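Local coordinates for putative oxidoreductase molybdopterin-binding subunit (PDB 4ZOH), which probably serves as the molybdenum-cofactor-binding subunit of an aldehyde oxidase/xanthine dehydrogenase family enzyme, holding a pterin cytosine dinucleotide, at residues 248-260 with 325-338. Residues are numbered along the deposited sequence; the frame is centred on the assembly and turned at random.
Sequences EFISAGHGRDKKL and ITPTQSYRGAGRPE. With MCN (pterin cytosine dinucleotide), chain D.
Arg332 O is gripped end-on by Arg256 NH1 and NH2, each at 2.9 Å, NH2 nearly along the C=O axis, NH1 from above the carbonyl plane. The Arg256 guanidinium is sandwiched, Tyr331 CD2 over one face and Pro337 CG over the opposite one, likely hindering rotation. A bend at chi2 (-72°) brings Arg256 CD within 3.3 Å of Glu338 CD. The Arg256 NE to Glu338 OE1 pair is long (4.0 Å) and rests on charge alone, the oxygen lying well out of the guanidinium plane. Lys258 NZ, also paired with Glu294, meets Glu338 OE2 at 2.8 Å on its anti side. Strand 254-266, with a G1 bulge where Asp257 and Lys258 both face Asn157 of strand 149-161, meets loop 325-335, whose Arg332 turns a guanidinium face to MCN N8' while NH1 hydrogen-bonds Gln613. An alanine in place of Arg256 would probably deprive Arg332 O of both donors and open a gap between Tyr331 and Pro337. At the other end, Thr326 CB lies over the His254 ring, 3.9 Å from its centroid, and His254 NE2 donates in the ring plane to Phe249 O. Just before strand 254-266, Gly253 N donates to Gln329 OE1 (2.8 Å) from above the carbonyl plane.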
# COMPACT_ATOMS: atom_id res chain seq x y z
N GLU A 248 15.55 7.50 19.12
CA GLU A 248 16.11 6.18 18.95
C GLU A 248 17.31 6.08 19.92
O GLU A 248 17.40 5.15 20.67
CB GLU A 248 16.57 5.97 17.46
CG GLU A 248 16.86 4.51 17.18
CD GLU A 248 15.63 3.63 17.01
OE1 GLU A 248 15.84 2.51 16.48
OE2 GLU A 248 14.44 4.02 17.38
N PHE A 249 18.19 7.08 19.93
CA PHE A 249 19.40 7.01 20.77
C PHE A 249 19.08 6.82 22.23
O PHE A 249 19.71 6.03 22.87
CB PHE A 249 20.27 8.29 20.61
CG PHE A 249 21.25 8.18 19.49
CD1 PHE A 249 22.27 7.22 19.55
CD2 PHE A 249 21.16 9.03 18.37
CE1 PHE A 249 23.19 7.07 18.52
CE2 PHE A 249 22.10 8.91 17.35
CZ PHE A 249 23.11 7.94 17.42
N ILE A 250 18.03 7.51 22.69
CA ILE A 250 17.63 7.53 24.08
C ILE A 250 16.88 6.27 24.52
O ILE A 250 16.89 5.87 25.71
CB ILE A 250 16.91 8.87 24.21
CG1 ILE A 250 17.92 9.93 24.61
CG2 ILE A 250 15.61 8.84 24.94
CD1 ILE A 250 17.40 11.30 24.30
N SER A 251 16.25 5.59 23.58
CA SER A 251 15.36 4.48 23.94
C SER A 251 15.71 3.12 23.40
O SER A 251 15.06 2.12 23.73
CB SER A 251 13.91 4.85 23.53
OG SER A 251 13.81 5.17 22.15
N ALA A 252 16.68 3.02 22.49
CA ALA A 252 16.79 1.70 21.85
C ALA A 252 18.20 1.45 21.35
O ALA A 252 18.96 2.43 21.10
CB ALA A 252 15.78 1.53 20.74
N GLY A 253 18.51 0.16 21.21
CA GLY A 253 19.78 -0.36 20.75
C GLY A 253 20.98 -0.23 21.69
O GLY A 253 22.11 -0.44 21.23
N HIS A 254 20.77 0.07 22.99
CA HIS A 254 21.87 0.01 24.00
C HIS A 254 22.32 -1.41 24.25
O HIS A 254 21.50 -2.28 24.42
CB HIS A 254 21.45 0.63 25.33
CG HIS A 254 21.11 2.07 25.24
ND1 HIS A 254 21.42 2.98 26.24
CD2 HIS A 254 20.51 2.78 24.25
CE1 HIS A 254 21.02 4.19 25.87
NE2 HIS A 254 20.47 4.10 24.66
N GLY A 255 23.64 -1.65 24.21
CA GLY A 255 24.13 -3.03 24.41
C GLY A 255 25.45 -3.01 25.14
O GLY A 255 25.92 -1.94 25.52
N ARG A 256 26.05 -4.19 25.32
CA ARG A 256 27.37 -4.33 26.02
C ARG A 256 27.21 -3.98 27.54
O ARG A 256 26.44 -4.64 28.20
CB ARG A 256 28.50 -3.52 25.34
CG ARG A 256 28.74 -3.95 23.89
CD ARG A 256 29.41 -5.31 23.64
NE ARG A 256 29.90 -5.35 22.23
CZ ARG A 256 29.25 -5.90 21.19
NH1 ARG A 256 28.10 -6.57 21.36
NH2 ARG A 256 29.79 -5.88 19.96
N ASP A 257 28.00 -3.04 28.05
CA ASP A 257 27.90 -2.47 29.38
C ASP A 257 28.08 -3.60 30.45
O ASP A 257 27.12 -3.92 31.18
CB ASP A 257 26.53 -1.71 29.56
CG ASP A 257 26.61 -0.67 30.63
OD1 ASP A 257 27.71 -0.62 31.21
OD2 ASP A 257 25.67 0.14 30.91
N LYS A 258 29.26 -4.22 30.45
CA LYS A 258 29.68 -5.25 31.42
C LYS A 258 31.08 -5.00 31.98
O LYS A 258 31.96 -4.54 31.26
CB LYS A 258 29.58 -6.66 30.84
CG LYS A 258 28.23 -6.94 30.23
CD LYS A 258 28.19 -8.27 29.58
CE LYS A 258 26.74 -8.56 29.21
NZ LYS A 258 26.32 -7.53 28.19
N LYS A 259 31.27 -5.30 33.26
CA LYS A 259 32.50 -5.06 34.04
C LYS A 259 33.04 -6.39 34.57
O LYS A 259 32.26 -7.17 35.18
CB LYS A 259 32.16 -4.16 35.24
CG LYS A 259 33.35 -3.43 35.86
CD LYS A 259 33.00 -2.74 37.18
CE LYS A 259 32.91 -1.27 36.96
NZ LYS A 259 32.99 -0.64 38.29
N LEU A 260 34.33 -6.67 34.36
CA LEU A 260 34.95 -7.85 35.00
C LEU A 260 36.02 -7.45 36.01
O LEU A 260 37.01 -6.77 35.63
CB LEU A 260 35.53 -8.83 33.98
CG LEU A 260 36.04 -10.11 34.59
CD1 LEU A 260 34.89 -10.99 35.07
CD2 LEU A 260 36.85 -10.86 33.53
N ILE A 325 18.09 3.21 33.59
CA ILE A 325 18.38 3.62 32.21
C ILE A 325 17.68 2.71 31.25
O ILE A 325 17.14 1.57 31.61
CB ILE A 325 19.92 3.66 31.89
CG1 ILE A 325 20.51 2.25 31.97
CG2 ILE A 325 20.64 4.65 32.79
CD1 ILE A 325 22.00 2.20 31.65
N THR A 326 17.67 3.20 30.03
CA THR A 326 17.13 2.45 28.90
C THR A 326 17.40 0.94 29.06
O THR A 326 18.56 0.52 29.20
CB THR A 326 17.82 2.93 27.58
OG1 THR A 326 17.79 4.35 27.54
CG2 THR A 326 17.07 2.40 26.44
N PRO A 327 16.37 0.08 29.00
CA PRO A 327 16.76 -1.32 29.10
C PRO A 327 17.79 -1.80 28.02
O PRO A 327 17.64 -1.48 26.84
CB PRO A 327 15.42 -2.05 28.88
CG PRO A 327 14.38 -1.05 29.28
CD PRO A 327 14.94 0.20 28.68
N THR A 328 18.72 -2.67 28.41
CA THR A 328 19.83 -3.12 27.59
C THR A 328 19.32 -4.26 26.70
O THR A 328 18.48 -5.03 27.13
CB THR A 328 20.96 -3.65 28.53
OG1 THR A 328 21.22 -2.66 29.55
CG2 THR A 328 22.30 -3.98 27.67
N GLN A 329 19.86 -4.39 25.49
CA GLN A 329 19.43 -5.43 24.53
C GLN A 329 20.61 -6.04 23.81
O GLN A 329 21.69 -5.50 23.82
CB GLN A 329 18.65 -4.81 23.35
CG GLN A 329 17.59 -3.83 23.67
CD GLN A 329 17.03 -3.18 22.39
OE1 GLN A 329 17.02 -1.94 22.27
NE2 GLN A 329 16.62 -4.00 21.46
N SER A 330 20.35 -7.07 23.04
CA SER A 330 21.36 -7.66 22.16
C SER A 330 21.92 -6.53 21.29
O SER A 330 21.17 -5.71 20.72
CB SER A 330 20.74 -8.66 21.24
OG SER A 330 20.70 -9.93 21.82
N TYR A 331 23.25 -6.51 21.22
CA TYR A 331 23.97 -5.81 20.14
C TYR A 331 25.00 -6.79 19.57
O TYR A 331 25.68 -7.53 20.36
CB TYR A 331 24.65 -4.59 20.63
CG TYR A 331 25.56 -3.89 19.64
CD1 TYR A 331 25.06 -3.45 18.39
CD2 TYR A 331 26.89 -3.67 19.92
CE1 TYR A 331 25.84 -2.72 17.49
CE2 TYR A 331 27.70 -2.98 19.04
CZ TYR A 331 27.16 -2.50 17.81
OH TYR A 331 27.93 -1.81 16.91
N ARG A 332 25.10 -6.80 18.23
CA ARG A 332 26.04 -7.60 17.47
C ARG A 332 27.08 -8.39 18.27
O ARG A 332 28.02 -7.82 18.79
CB ARG A 332 26.72 -6.73 16.38
CG ARG A 332 27.36 -7.64 15.29
CD ARG A 332 27.98 -6.80 14.17
NE ARG A 332 28.29 -7.63 12.98
CZ ARG A 332 28.28 -7.14 11.73
NH1 ARG A 332 27.96 -5.86 11.55
NH2 ARG A 332 28.51 -7.93 10.67
N GLY A 333 26.85 -9.69 18.38
CA GLY A 333 27.61 -10.59 19.24
C GLY A 333 26.90 -11.00 20.56
O GLY A 333 27.12 -12.08 21.04
N ALA A 334 26.10 -10.10 21.13
CA ALA A 334 25.11 -10.44 22.16
C ALA A 334 25.76 -11.22 23.35
O ALA A 334 25.45 -12.43 23.59
CB ALA A 334 23.99 -11.26 21.52
N GLY A 335 26.73 -10.57 23.97
CA GLY A 335 27.45 -11.16 25.12
C GLY A 335 28.81 -11.80 24.76
O GLY A 335 29.73 -11.85 25.60
N ARG A 336 28.93 -12.36 23.57
CA ARG A 336 30.20 -13.01 23.19
C ARG A 336 31.39 -12.05 23.03
O ARG A 336 32.51 -12.40 23.46
CB ARG A 336 30.04 -13.93 22.01
CG ARG A 336 29.29 -15.19 22.34
CD ARG A 336 27.84 -15.16 21.89
NE ARG A 336 27.78 -15.15 20.45
CZ ARG A 336 26.69 -14.89 19.72
NH1 ARG A 336 26.78 -14.91 18.37
NH2 ARG A 336 25.53 -14.61 20.31
N PRO A 337 31.15 -10.80 22.50
CA PRO A 337 32.25 -9.85 22.40
C PRO A 337 32.84 -9.52 23.79
O PRO A 337 34.10 -9.40 23.93
CB PRO A 337 31.58 -8.59 21.84
CG PRO A 337 30.46 -9.11 21.05
CD PRO A 337 29.96 -10.31 21.76
N GLU A 338 31.97 -9.28 24.76
CA GLU A 338 32.45 -8.94 26.11
C GLU A 338 33.35 -10.05 26.68
O GLU A 338 34.44 -9.79 27.15
CB GLU A 338 31.28 -8.65 27.03
CG GLU A 338 30.40 -7.49 26.55
CD GLU A 338 29.24 -7.94 25.66
OE1 GLU A 338 29.47 -8.55 24.58
OE2 GLU A 338 28.05 -7.66 26.03
N1 MCN D . 28.06 -16.57 5.10
C2 MCN D . 28.61 -17.50 4.24
N3 MCN D . 29.25 -18.62 4.71
C4 MCN D . 29.34 -18.80 6.08
C5 MCN D . 28.79 -17.87 6.96
C6 MCN D . 28.12 -16.75 6.47
O2 MCN D . 28.56 -17.39 3.01
N4 MCN D . 29.95 -19.88 6.52
C1' MCN D . 27.38 -15.42 4.51
C2D MCN D . 25.89 -15.73 4.35
O2' MCN D . 25.57 -16.25 3.09
C3' MCN D . 25.26 -14.37 4.44
C4D MCN D . 26.01 -13.84 5.59
O4D MCN D . 27.41 -14.31 5.37
O3' MCN D . 25.48 -13.58 3.32
C5' MCN D . 25.18 -14.58 6.62
O5' MCN D . 25.75 -14.59 7.80
PA MCN D . 25.26 -15.54 9.02
O1A MCN D . 24.38 -16.65 8.74
O2A MCN D . 26.61 -15.73 9.65
O3A MCN D . 24.54 -14.29 9.90
PB MCN D . 23.01 -13.85 9.64
O1B MCN D . 22.13 -14.72 10.51
O2B MCN D . 22.60 -13.75 8.24
O3B MCN D . 23.10 -12.42 10.18
C10 MCN D . 22.86 -12.06 11.57
C9' MCN D . 23.97 -11.18 12.09
C8' MCN D . 23.66 -10.58 13.36
S8' MCN D . 23.19 -11.59 14.72
C7' MCN D . 23.84 -9.25 13.60
S7' MCN D . 23.60 -8.51 15.20
C6' MCN D . 24.37 -8.35 12.60
C7 MCN D . 25.09 -9.15 11.47
O9' MCN D . 24.21 -10.20 11.09
N5' MCN D . 23.37 -7.41 12.07
C4A MCN D . 23.42 -6.87 10.77
N8' MCN D . 25.34 -8.27 10.28
C4B MCN D . 24.45 -7.31 9.89
N1' MCN D . 24.60 -6.81 8.66
C2' MCN D . 23.72 -5.92 8.22
N2' MCN D . 23.87 -5.46 7.00
N3' MCN D . 22.65 -5.42 9.03
C4' MCN D . 22.49 -5.89 10.36
O4' MCN D . 21.56 -5.44 11.09
O HOH W 1 15.30 -0.95 25.31
O HOH W 2 21.21 -3.11 20.04
O HOH W 3 18.13 -0.48 24.24
O HOH W 4 26.63 -7.53 23.69
O HOH W 5 24.26 -6.40 24.68